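Local coordinates for protein tRNA (Adenine(22)-N(1))-methyltransferase (Mycoplasma capricolum subsp. capricolum, PDB 6QE6) that probably methylates N1 of adenine 22 in tRNA, using S-adenosyl-L-methionine as methyl donor, and is seen here with the cofactor product S-adenosyl-L-homocysteine, at residues Val142-Val150 with Glu185-Lys193; Ile131-Val142 with Tyr168-Asn177. One frame throughout, in Å; residues are numbered along the deposited sequence.

Contact 1 of 2, residues Val142-Val150 with Glu185-Lys193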
loop_
_atom_site.group_PDB
_atom_site.type_symbol
_atom_site.label_atom_id
_atom_site.label_comp_id
_atom_site.label_asym_id
_atom_site.label_seq_id
_atom_site.Cartn_x
_atom_site.Cartn_y
_atom_site.Cartn_z
ATOM N N VAL A 142 6.963 1.099 -4.720
ATOM C CA VAL A 142 6.481 -0.256 -4.469
ATOM C C VAL A 142 6.843 -1.231 -5.582
ATOM O O VAL A 142 6.096 -2.172 -5.850
ATOM C CB VAL A 142 4.958 -0.242 -4.238
ATOM C CG1 VAL A 142 4.651 0.514 -2.972
ATOM C CG2 VAL A 142 4.217 0.377 -5.423
ATOM N N LYS A 143 7.995 -1.041 -6.221
ATOM C CA LYS A 143 8.418 -1.982 -7.259
ATOM C C LYS A 143 8.453 -3.422 -6.736
ATOM O O LYS A 143 8.088 -4.359 -7.448
ATOM C CB LYS A 143 9.783 -1.562 -7.815
ATOM C CG LYS A 143 10.655 -2.725 -8.253
ATOM C CD LYS A 143 11.240 -2.521 -9.643
ATOM C CE LYS A 143 12.214 -3.639 -10.001
ATOM N NZ LYS A 143 13.128 -3.221 -11.091
ATOM N N ASN A 144 8.868 -3.615 -5.488
ATOM C CA ASN A 144 8.920 -4.958 -4.932
ATOM C C ASN A 144 7.519 -5.506 -4.656
ATOM O O ASN A 144 7.321 -6.716 -4.710
ATOM C CB ASN A 144 9.789 -4.963 -3.661
ATOM C CG ASN A 144 9.355 -3.865 -2.615
ATOM O OD1 ASN A 144 8.588 -2.935 -2.946
ATOM N ND2 ASN A 144 9.862 -3.977 -1.363
ATOM N N LEU A 145 6.534 -4.645 -4.379
ATOM C CA LEU A 145 5.161 -5.120 -4.219
ATOM C C LEU A 145 4.515 -5.479 -5.556
ATOM O O LEU A 145 3.672 -6.383 -5.608
ATOM C CB LEU A 145 4.300 -4.073 -3.496
ATOM C CG LEU A 145 4.821 -3.571 -2.146
ATOM C CD1 LEU A 145 3.787 -2.723 -1.385
ATOM C CD2 LEU A 145 5.298 -4.760 -1.309
ATOM N N ARG A 146 4.882 -4.784 -6.640
ATOM C CA ARG A 146 4.335 -5.133 -7.942
ATOM C C ARG A 146 4.935 -6.447 -8.443
ATOM O O ARG A 146 4.229 -7.281 -9.021
ATOM C CB ARG A 146 4.571 -3.983 -8.929
ATOM C CG ARG A 146 3.626 -2.787 -8.703
ATOM C CD ARG A 146 3.679 -1.713 -9.805
ATOM N NE ARG A 146 4.933 -1.005 -9.697
ATOM C CZ ARG A 146 5.082 0.246 -9.274
ATOM N NH1 ARG A 146 4.043 1.002 -8.940
ATOM N NH2 ARG A 146 6.303 0.740 -9.210
ATOM N N LEU A 147 6.232 -6.651 -8.201
ATOM C CA LEU A 147 6.882 -7.915 -8.526
ATOM C C LEU A 147 6.217 -9.066 -7.791
ATOM O O LEU A 147 5.990 -10.140 -8.360
ATOM C CB LEU A 147 8.359 -7.831 -8.140
ATOM C CG LEU A 147 9.461 -8.524 -8.944
ATOM C CD1 LEU A 147 9.107 -8.642 -10.427
ATOM C CD2 LEU A 147 10.753 -7.718 -8.768
ATOM N N TRP A 148 5.919 -8.852 -6.514
ATOM C CA TRP A 148 5.198 -9.834 -5.729
ATOM C C TRP A 148 3.857 -10.173 -6.370
ATOM O O TRP A 148 3.547 -11.350 -6.594
ATOM C CB TRP A 148 5.010 -9.305 -4.314
ATOM C CG TRP A 148 4.337 -10.275 -3.430
ATOM C CD1 TRP A 148 4.912 -11.333 -2.791
ATOM C CD2 TRP A 148 2.950 -10.293 -3.078
ATOM N NE1 TRP A 148 3.964 -12.012 -2.059
ATOM C CE2 TRP A 148 2.750 -11.395 -2.219
ATOM C CE3 TRP A 148 1.855 -9.489 -3.405
ATOM C CZ2 TRP A 148 1.498 -11.701 -1.663
ATOM C CZ3 TRP A 148 0.613 -9.799 -2.860
ATOM C CH2 TRP A 148 0.447 -10.902 -1.999
ATOM N N ALA A 149 3.054 -9.154 -6.693
ATOM C CA ALA A 149 1.771 -9.419 -7.342
ATOM C C ALA A 149 1.965 -10.168 -8.651
ATOM O O ALA A 149 1.266 -11.143 -8.923
ATOM C CB ALA A 149 0.994 -8.122 -7.589
ATOM N N VAL A 150 2.912 -9.726 -9.477
ATOM C CA VAL A 150 3.095 -10.349 -10.787
ATOM C C VAL A 150 3.549 -11.799 -10.638
ATOM O O VAL A 150 3.004 -12.710 -11.274
ATOM C CB VAL A 150 4.090 -9.531 -11.626
ATOM C CG1 VAL A 150 4.469 -10.299 -12.905
ATOM C CG2 VAL A 150 3.482 -8.171 -11.965
ATOM N N GLU A 185 8.416 -4.388 -18.197
ATOM C CA GLU A 185 9.354 -4.273 -17.089
ATOM C C GLU A 185 9.414 -2.847 -16.570
ATOM O O GLU A 185 9.621 -2.644 -15.370
ATOM C CB GLU A 185 10.748 -4.759 -17.483
ATOM C CG GLU A 185 11.558 -3.798 -18.321
ATOM C CD GLU A 185 13.055 -3.846 -17.989
ATOM O OE1 GLU A 185 13.626 -2.815 -17.534
ATOM O OE2 GLU A 185 13.651 -4.932 -18.173
ATOM N N LEU A 186 9.198 -1.850 -17.436
ATOM C CA LEU A 186 9.120 -0.477 -16.937
ATOM C C LEU A 186 7.894 -0.284 -16.054
ATOM O O LEU A 186 7.945 0.491 -15.097
ATOM C CB LEU A 186 9.099 0.533 -18.089
ATOM C CG LEU A 186 10.428 1.069 -18.606
ATOM C CD1 LEU A 186 10.199 2.303 -19.481
ATOM C CD2 LEU A 186 11.373 1.385 -17.463
ATOM N N GLU A 187 6.794 -0.988 -16.355
ATOM C CA GLU A 187 5.587 -0.881 -15.540
ATOM C C GLU A 187 5.798 -1.510 -14.178
ATOM O O GLU A 187 5.320 -0.992 -13.166
ATOM C CB GLU A 187 4.415 -1.548 -16.240
ATOM C CG GLU A 187 3.758 -0.730 -17.298
ATOM C CD GLU A 187 2.695 -1.522 -18.018
ATOM O OE1 GLU A 187 3.047 -2.563 -18.616
ATOM O OE2 GLU A 187 1.507 -1.131 -17.958
ATOM N N ILE A 188 6.500 -2.638 -14.133
ATOM C CA ILE A 188 6.815 -3.244 -12.849
ATOM C C ILE A 188 7.593 -2.260 -11.992
ATOM O O ILE A 188 7.362 -2.136 -10.778
ATOM C CB ILE A 188 7.584 -4.558 -13.066
ATOM C CG1 ILE A 188 6.669 -5.577 -13.753
ATOM C CG2 ILE A 188 8.095 -5.095 -11.760
ATOM C CD1 ILE A 188 7.223 -6.993 -13.776
ATOM N N GLU A 189 8.474 -1.492 -12.628
ATOM C CA GLU A 189 9.335 -0.578 -11.901
ATOM C C GLU A 189 8.558 0.622 -11.372
ATOM O O GLU A 189 8.719 1.013 -10.214
ATOM C CB GLU A 189 10.473 -0.128 -12.818
ATOM C CG GLU A 189 11.384 0.861 -12.160
ATOM C CD GLU A 189 12.703 0.253 -11.798
ATOM O OE1 GLU A 189 13.015 -0.811 -12.385
ATOM O OE2 GLU A 189 13.418 0.835 -10.942
ATOM N N PHE A 190 7.708 1.219 -12.210
ATOM C CA PHE A 190 7.161 2.534 -11.920
ATOM C C PHE A 190 5.646 2.618 -11.908
ATOM O O PHE A 190 5.120 3.690 -11.575
ATOM C CB PHE A 190 7.671 3.559 -12.933
ATOM C CG PHE A 190 9.147 3.682 -12.975
ATOM C CD1 PHE A 190 9.845 4.181 -11.883
ATOM C CD2 PHE A 190 9.852 3.326 -14.122
ATOM C CE1 PHE A 190 11.227 4.317 -11.926
ATOM C CE2 PHE A 190 11.241 3.469 -14.184
ATOM C CZ PHE A 190 11.927 3.967 -13.080
ATOM N N GLY A 191 4.933 1.554 -12.290
ATOM C CA GLY A 191 3.482 1.564 -12.259
ATOM C C GLY A 191 2.827 1.304 -13.603
ATOM O O GLY A 191 3.270 1.866 -14.607
ATOM N N SER A 192 1.789 0.456 -13.642
ATOM C CA SER A 192 1.017 0.241 -14.869
ATOM C C SER A 192 0.627 1.571 -15.504
ATOM O O SER A 192 0.062 2.439 -14.834
ATOM C CB SER A 192 -0.251 -0.580 -14.579
ATOM O OG SER A 192 -0.030 -1.642 -13.648
ATOM N N LYS A 193 0.949 1.726 -16.799
ATOM C CA LYS A 193 0.641 2.955 -17.542
ATOM C C LYS A 193 -0.805 3.389 -17.359
ATOM O O LYS A 193 -1.097 4.584 -17.196
ATOM C CB LYS A 193 0.895 2.755 -19.031
ATOM C CG LYS A 193 2.231 2.195 -19.391
ATOM C CD LYS A 193 2.265 1.931 -20.892
ATOM C CE LYS A 193 2.007 0.468 -21.237
ATOM N NZ LYS A 193 2.955 0.011 -22.305
HETATM O O HOH W 1 11.172 -4.050 -13.811
#

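Contact 2 of 2, residues Ile131-Val142 with Tyr168-Asn177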
loop_
_atom_site.group_PDB
_atom_site.type_symbol
_atom_site.label_atom_id
_atom_site.label_comp_id
_atom_site.label_asym_id
_atom_site.label_seq_id
_atom_site.Cartn_x
_atom_site.Cartn_y
_atom_site.Cartn_z
ATOM N N ILE A 131 -7.579 -14.408 2.771
ATOM C CA ILE A 131 -7.524 -13.011 2.343
ATOM C C ILE A 131 -7.772 -12.928 0.844
ATOM O O ILE A 131 -7.110 -13.621 0.058
ATOM C CB ILE A 131 -6.165 -12.382 2.690
ATOM C CG1 ILE A 131 -5.953 -12.373 4.201
ATOM C CG2 ILE A 131 -6.059 -11.014 2.059
ATOM C CD1 ILE A 131 -4.504 -12.525 4.590
ATOM N N SER A 132 -8.692 -12.051 0.436
ATOM C CA SER A 132 -9.024 -11.923 -0.979
ATOM C C SER A 132 -8.365 -10.736 -1.672
ATOM O O SER A 132 -8.115 -10.817 -2.872
ATOM C CB SER A 132 -10.545 -11.822 -1.166
ATOM O OG SER A 132 -11.128 -13.111 -1.180
ATOM N N ASN A 133 -8.120 -9.627 -0.972
ATOM C CA ASN A 133 -7.623 -8.413 -1.604
ATOM C C ASN A 133 -6.759 -7.643 -0.622
ATOM O O ASN A 133 -6.996 -7.669 0.584
ATOM C CB ASN A 133 -8.725 -7.460 -2.062
ATOM C CG ASN A 133 -9.695 -8.092 -3.000
ATOM O OD1 ASN A 133 -9.460 -8.158 -4.208
ATOM N ND2 ASN A 133 -10.820 -8.543 -2.457
ATOM N N TYR A 134 -5.763 -6.950 -1.157
ATOM C CA TYR A 134 -4.975 -6.010 -0.388
ATOM C C TYR A 134 -5.216 -4.622 -0.939
ATOM O O TYR A 134 -5.305 -4.437 -2.157
ATOM C CB TYR A 134 -3.482 -6.326 -0.451
ATOM C CG TYR A 134 -3.116 -7.594 0.265
ATOM C CD1 TYR A 134 -2.841 -7.584 1.628
ATOM C CD2 TYR A 134 -3.062 -8.809 -0.415
ATOM C CE1 TYR A 134 -2.520 -8.737 2.292
ATOM C CE2 TYR A 134 -2.733 -9.969 0.243
ATOM C CZ TYR A 134 -2.463 -9.932 1.591
ATOM O OH TYR A 134 -2.131 -11.091 2.248
ATOM N N ILE A 135 -5.331 -3.654 -0.042
ATOM C CA ILE A 135 -5.092 -2.263 -0.387
ATOM C C ILE A 135 -3.912 -1.799 0.446
ATOM O O ILE A 135 -3.976 -1.801 1.681
ATOM C CB ILE A 135 -6.322 -1.380 -0.149
ATOM C CG1 ILE A 135 -7.538 -1.975 -0.869
ATOM C CG2 ILE A 135 -6.016 0.068 -0.580
ATOM C CD1 ILE A 135 -8.816 -1.315 -0.496
ATOM N N ILE A 136 -2.839 -1.403 -0.226
ATOM C CA ILE A 136 -1.620 -0.966 0.432
ATOM C C ILE A 136 -1.368 0.502 0.103
ATOM O O ILE A 136 -1.539 0.940 -1.040
ATOM C CB ILE A 136 -0.439 -1.858 0.013
ATOM C CG1 ILE A 136 -0.658 -3.266 0.592
ATOM C CG2 ILE A 136 0.883 -1.231 0.429
ATOM C CD1 ILE A 136 -0.182 -4.385 -0.304
ATOM N N CYS A 137 -0.994 1.267 1.123
ATOM C CA CYS A 137 -0.589 2.664 0.981
ATOM C C CYS A 137 0.824 2.771 1.554
ATOM O O CYS A 137 1.008 3.091 2.730
ATOM C CB CYS A 137 -1.581 3.607 1.687
ATOM S SG CYS A 137 -1.229 5.353 1.422
ATOM N N SER A 138 1.816 2.490 0.720
ATOM C CA SER A 138 3.214 2.514 1.137
ATOM C C SER A 138 3.781 3.926 1.072
ATOM O O SER A 138 3.398 4.738 0.223
ATOM C CB SER A 138 4.047 1.591 0.252
ATOM O OG SER A 138 5.372 1.500 0.723
ATOM N N ASN A 139 4.711 4.218 1.973
ATOM C CA ASN A 139 5.412 5.495 1.933
ATOM C C ASN A 139 6.778 5.391 1.264
ATOM O O ASN A 139 7.591 6.313 1.382
ATOM C CB ASN A 139 5.540 6.088 3.340
ATOM C CG ASN A 139 6.206 5.149 4.308
ATOM O OD1 ASN A 139 7.170 4.463 3.953
ATOM N ND2 ASN A 139 5.709 5.116 5.550
ATOM N N THR A 140 7.055 4.272 0.595
ATOM C CA THR A 140 8.162 4.161 -0.338
ATOM C C THR A 140 7.634 3.510 -1.605
ATOM O O THR A 140 6.607 2.827 -1.584
ATOM C CB THR A 140 9.346 3.355 0.235
ATOM O OG1 THR A 140 8.943 2.000 0.533
ATOM C CG2 THR A 140 9.915 4.049 1.493
ATOM N N SER A 141 8.332 3.763 -2.715
ATOM C CA SER A 141 7.948 3.198 -4.000
ATOM C C SER A 141 7.838 1.679 -3.902
ATOM O O SER A 141 8.517 1.040 -3.097
ATOM C CB SER A 141 8.964 3.595 -5.062
ATOM O OG SER A 141 10.223 3.078 -4.691
ATOM N N VAL A 142 6.963 1.099 -4.720
ATOM C CA VAL A 142 6.481 -0.256 -4.469
ATOM C C VAL A 142 6.843 -1.231 -5.582
ATOM O O VAL A 142 6.096 -2.172 -5.850
ATOM C CB VAL A 142 4.958 -0.242 -4.238
ATOM C CG1 VAL A 142 4.651 0.514 -2.972
ATOM C CG2 VAL A 142 4.217 0.377 -5.423
ATOM N N TYR A 168 5.329 11.636 0.022
ATOM C CA TYR A 168 4.660 10.908 -1.045
ATOM C C TYR A 168 4.264 9.503 -0.607
ATOM O O TYR A 168 4.840 8.913 0.315
ATOM C CB TYR A 168 5.536 10.850 -2.292
ATOM C CG TYR A 168 5.698 12.220 -2.864
ATOM C CD1 TYR A 168 4.652 12.835 -3.527
ATOM C CD2 TYR A 168 6.874 12.932 -2.685
ATOM C CE1 TYR A 168 4.778 14.115 -4.038
ATOM C CE2 TYR A 168 7.012 14.218 -3.190
ATOM C CZ TYR A 168 5.961 14.802 -3.867
ATOM O OH TYR A 168 6.090 16.073 -4.374
ATOM N N TYR A 169 3.238 8.985 -1.274
ATOM C CA TYR A 169 2.643 7.708 -0.921
ATOM C C TYR A 169 2.244 6.954 -2.180
ATOM O O TYR A 169 1.800 7.549 -3.168
ATOM C CB TYR A 169 1.423 7.894 -0.030
ATOM C CG TYR A 169 1.755 8.515 1.296
ATOM C CD1 TYR A 169 1.735 9.901 1.463
ATOM C CD2 TYR A 169 2.085 7.717 2.385
ATOM C CE1 TYR A 169 2.035 10.457 2.659
ATOM C CE2 TYR A 169 2.387 8.272 3.592
ATOM C CZ TYR A 169 2.372 9.642 3.726
ATOM O OH TYR A 169 2.677 10.200 4.944
ATOM N N TRP A 170 2.381 5.636 -2.119
ATOM C CA TRP A 170 2.153 4.763 -3.259
ATOM C C TRP A 170 0.986 3.858 -2.894
ATOM O O TRP A 170 1.099 3.004 -2.008
ATOM C CB TRP A 170 3.411 3.958 -3.594
ATOM C CG TRP A 170 4.548 4.723 -4.277
ATOM C CD1 TRP A 170 4.877 4.676 -5.598
ATOM C CD2 TRP A 170 5.514 5.601 -3.661
ATOM N NE1 TRP A 170 5.973 5.470 -5.853
ATOM C CE2 TRP A 170 6.379 6.054 -4.683
ATOM C CE3 TRP A 170 5.719 6.057 -2.354
ATOM C CZ2 TRP A 170 7.443 6.934 -4.433
ATOM C CZ3 TRP A 170 6.764 6.916 -2.108
ATOM C CH2 TRP A 170 7.620 7.350 -3.147
ATOM N N LEU A 171 -0.139 4.049 -3.551
ATOM C CA LEU A 171 -1.309 3.249 -3.254
ATOM C C LEU A 171 -1.462 2.185 -4.331
ATOM O O LEU A 171 -1.417 2.499 -5.524
ATOM C CB LEU A 171 -2.555 4.131 -3.160
ATOM C CG LEU A 171 -3.873 3.399 -2.925
ATOM C CD1 LEU A 171 -4.703 4.067 -1.860
ATOM C CD2 LEU A 171 -4.644 3.349 -4.224
ATOM N N ILE A 172 -1.640 0.933 -3.904
ATOM C CA ILE A 172 -1.751 -0.193 -4.815
ATOM C C ILE A 172 -2.792 -1.167 -4.265
ATOM O O ILE A 172 -2.807 -1.474 -3.066
ATOM C CB ILE A 172 -0.379 -0.874 -5.043
ATOM C CG1 ILE A 172 -0.510 -2.071 -6.001
ATOM C CG2 ILE A 172 0.299 -1.224 -3.717
ATOM C CD1 ILE A 172 0.810 -2.734 -6.398
ATOM N N GLU A 173 -3.698 -1.606 -5.133
ATOM C CA GLU A 173 -4.755 -2.542 -4.781
ATOM C C GLU A 173 -4.517 -3.849 -5.531
ATOM O O GLU A 173 -4.378 -3.855 -6.759
ATOM C CB GLU A 173 -6.148 -1.986 -5.109
ATOM C CG GLU A 173 -7.214 -3.095 -5.171
ATOM C CD GLU A 173 -8.657 -2.592 -5.060
ATOM O OE1 GLU A 173 -8.897 -1.383 -5.296
ATOM O OE2 GLU A 173 -9.556 -3.415 -4.747
ATOM N N ILE A 174 -4.466 -4.951 -4.791
ATOM C CA ILE A 174 -4.158 -6.261 -5.342
ATOM C C ILE A 174 -5.379 -7.155 -5.152
ATOM O O ILE A 174 -5.850 -7.336 -4.018
ATOM C CB ILE A 174 -2.910 -6.866 -4.682
ATOM C CG1 ILE A 174 -1.711 -5.942 -4.905
ATOM C CG2 ILE A 174 -2.630 -8.273 -5.219
ATOM C CD1 ILE A 174 -0.502 -6.326 -4.095
ATOM N N ASN A 175 -5.905 -7.685 -6.270
ATOM C CA ASN A 175 -7.042 -8.604 -6.289
ATOM C C ASN A 175 -6.534 -10.008 -6.589
ATOM O O ASN A 175 -6.219 -10.325 -7.744
ATOM C CB ASN A 175 -8.074 -8.186 -7.336
ATOM C CG ASN A 175 -9.307 -9.102 -7.348
ATOM O OD1 ASN A 175 -9.388 -10.072 -6.584
ATOM N ND2 ASN A 175 -10.281 -8.784 -8.207
ATOM N N LYS A 176 -6.506 -10.858 -5.554
ATOM C CA LYS A 176 -5.915 -12.187 -5.676
ATOM C C LYS A 176 -6.754 -13.129 -6.522
ATOM O O LYS A 176 -6.242 -14.157 -6.976
ATOM C CB LYS A 176 -5.689 -12.805 -4.292
ATOM C CG LYS A 176 -4.671 -12.053 -3.448
ATOM C CD LYS A 176 -4.715 -12.508 -2.003
ATOM C CE LYS A 176 -4.356 -13.983 -1.905
ATOM N NZ LYS A 176 -4.387 -14.443 -0.489
ATOM N N ASN A 177 -8.011 -12.792 -6.776
ATOM C CA ASN A 177 -8.889 -13.679 -7.518
ATOM C C ASN A 177 -8.928 -13.359 -9.004
ATOM O O ASN A 177 -9.730 -13.953 -9.738
ATOM C CB ASN A 177 -10.291 -13.636 -6.914
ATOM C CG ASN A 177 -10.341 -14.325 -5.575
ATOM O OD1 ASN A 177 -10.056 -15.528 -5.471
ATOM N ND2 ASN A 177 -10.667 -13.566 -4.527
HETATM O O HOH W 2 -10.331 -15.597 -2.086
HETATM O O HOH W 3 -9.453 -5.939 -5.697
HETATM O O HOH W 4 7.165 9.273 1.740
#

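Contact 1 of 2, residues Val142-Val150 with Glu185-Lys193
Arg146 reaches from helix 143-150 to the C-terminal end of helix 185-190. CB lies 3.8 Å from Ile188 O. CG turns instead to Ile172 of strand 168-175. CD passes the carbonyls of Glu187 and Ile188; the turn at chi3 (-72°) then brings NE and the guanidinium against the last turn of the partner helix. NE gives a nearly straight hydrogen bond to Ile188 O at 2.9 Å, the acceptor lying in the guanidinium plane although the donor stands well above the plane of the carbonyl. NH2 adds weak, bent bonds to Glu189 O and Ile188 O. The peptide between Phe190 and Gly191 covers one face of the group, with Gly191 N over its centre 3.3 Å from CZ, while Val142 CG2 touches the opposite face near the rim. NH1 completes the grip through a salt bridge to Glu159, whose other oxygen accepts from Ser192 N.

Lys143, bent at chi2, passes its CD 3.5 Å from Glu189 CA and ends in a salt bridge, with NZ 2.7 Å from Glu189 OE1 and above the carboxylate plane. Arg233 of helix 225-244 holds the other oxygen, so this carboxylate lies between two cations. Beside the polar patch, Ile188 packs CG2 on Leu147 CD1 at 3.9 Å, the two side chains at about a right angle, and turns CD1 toward Val150 CG2.

The helices run at 127° to each other. The arginine thus binds carbonyls of the last turn of helix 185-190, just before Gly191, whose positive phi takes the chain out of the helix, and joins the helix that packs on the methyltransferase sheet to the C-terminal helical part.

Contact 2 of 2, residues Ile131-Val142 with Tyr168-Asn177
Ser138 and Trp170, Ile136 and Ile172, and Tyr134 and Ile174 form three hydrogen-bonded pairs of an antiparallel ladder, with two backbone bonds in each. The straightest is Ile136 N to Ile172 O, 2.8 Å at 176°. Lys176 N extends the ladder to Ser132 O.

Among side-chain polar contacts, Lys176, bent at chi3 (62°), brings NZ to 2.9 Å from Ile131 O; Asp127 also pairs with that amine and accepts from Tyr134 OH. Water 3 donates to both Asn133 OD1 and Glu173 OE2, while Asn133 ND2 is hydrogen-bonded to Asp108 O. Asn177 N bonds back to Asn175 OD1 in an Asx turn.

Aromatic contacts gather at the other end. Residues Thr140-Ser141 cross one face of the Trp170 indole, Ser141 CA making a CH-pi contact 3.4 Å from the centroid of the five-membered ring, while Cys137 SG approaches the Tyr169 ring obliquely. Apolar packing adds Val142 CG1 against Trp170 CB (3.7 Å) and, side by side, Ile136 CB against Ile172 CG2 (3.9 Å).

Strand 133-138 lies between strands 109-115 and 168-175 of the mixed sheet, in the strand order 3-2-1-4-5-7-6 of a class I (Rossmann-like) methyltransferase. Tyr134, Ile136 and Ser138 face helix 117-124; on the other face Ile135, Cys137 and Leu171 meet helix 24-31, which Tyr169 also touches and whose Arg25 binds S-adenosyl-L-homocysteine.

Contacts 1 and 2 have centres 11 Å apart and share Val142, the N-cap of helix 143-151 at the end of the short loop from strand 133-138. Along the chain their segments alternate: strand 133-138, helix 143-151, strand 168-175, then helix 185-190. Contact 2 lies near the centre of the chain, within the sheet; contact 1 lies farther out and joins helices outside that sheet. The two layers touch where Arg146 CG packs on Ile172 CD1 and where Leu145 and Trp148 rest on Ile136, Ile174 and Tyr134. One helix thus connects the core of the methyltransferase domain, close to the cofactor pocket, with the C-terminal helices.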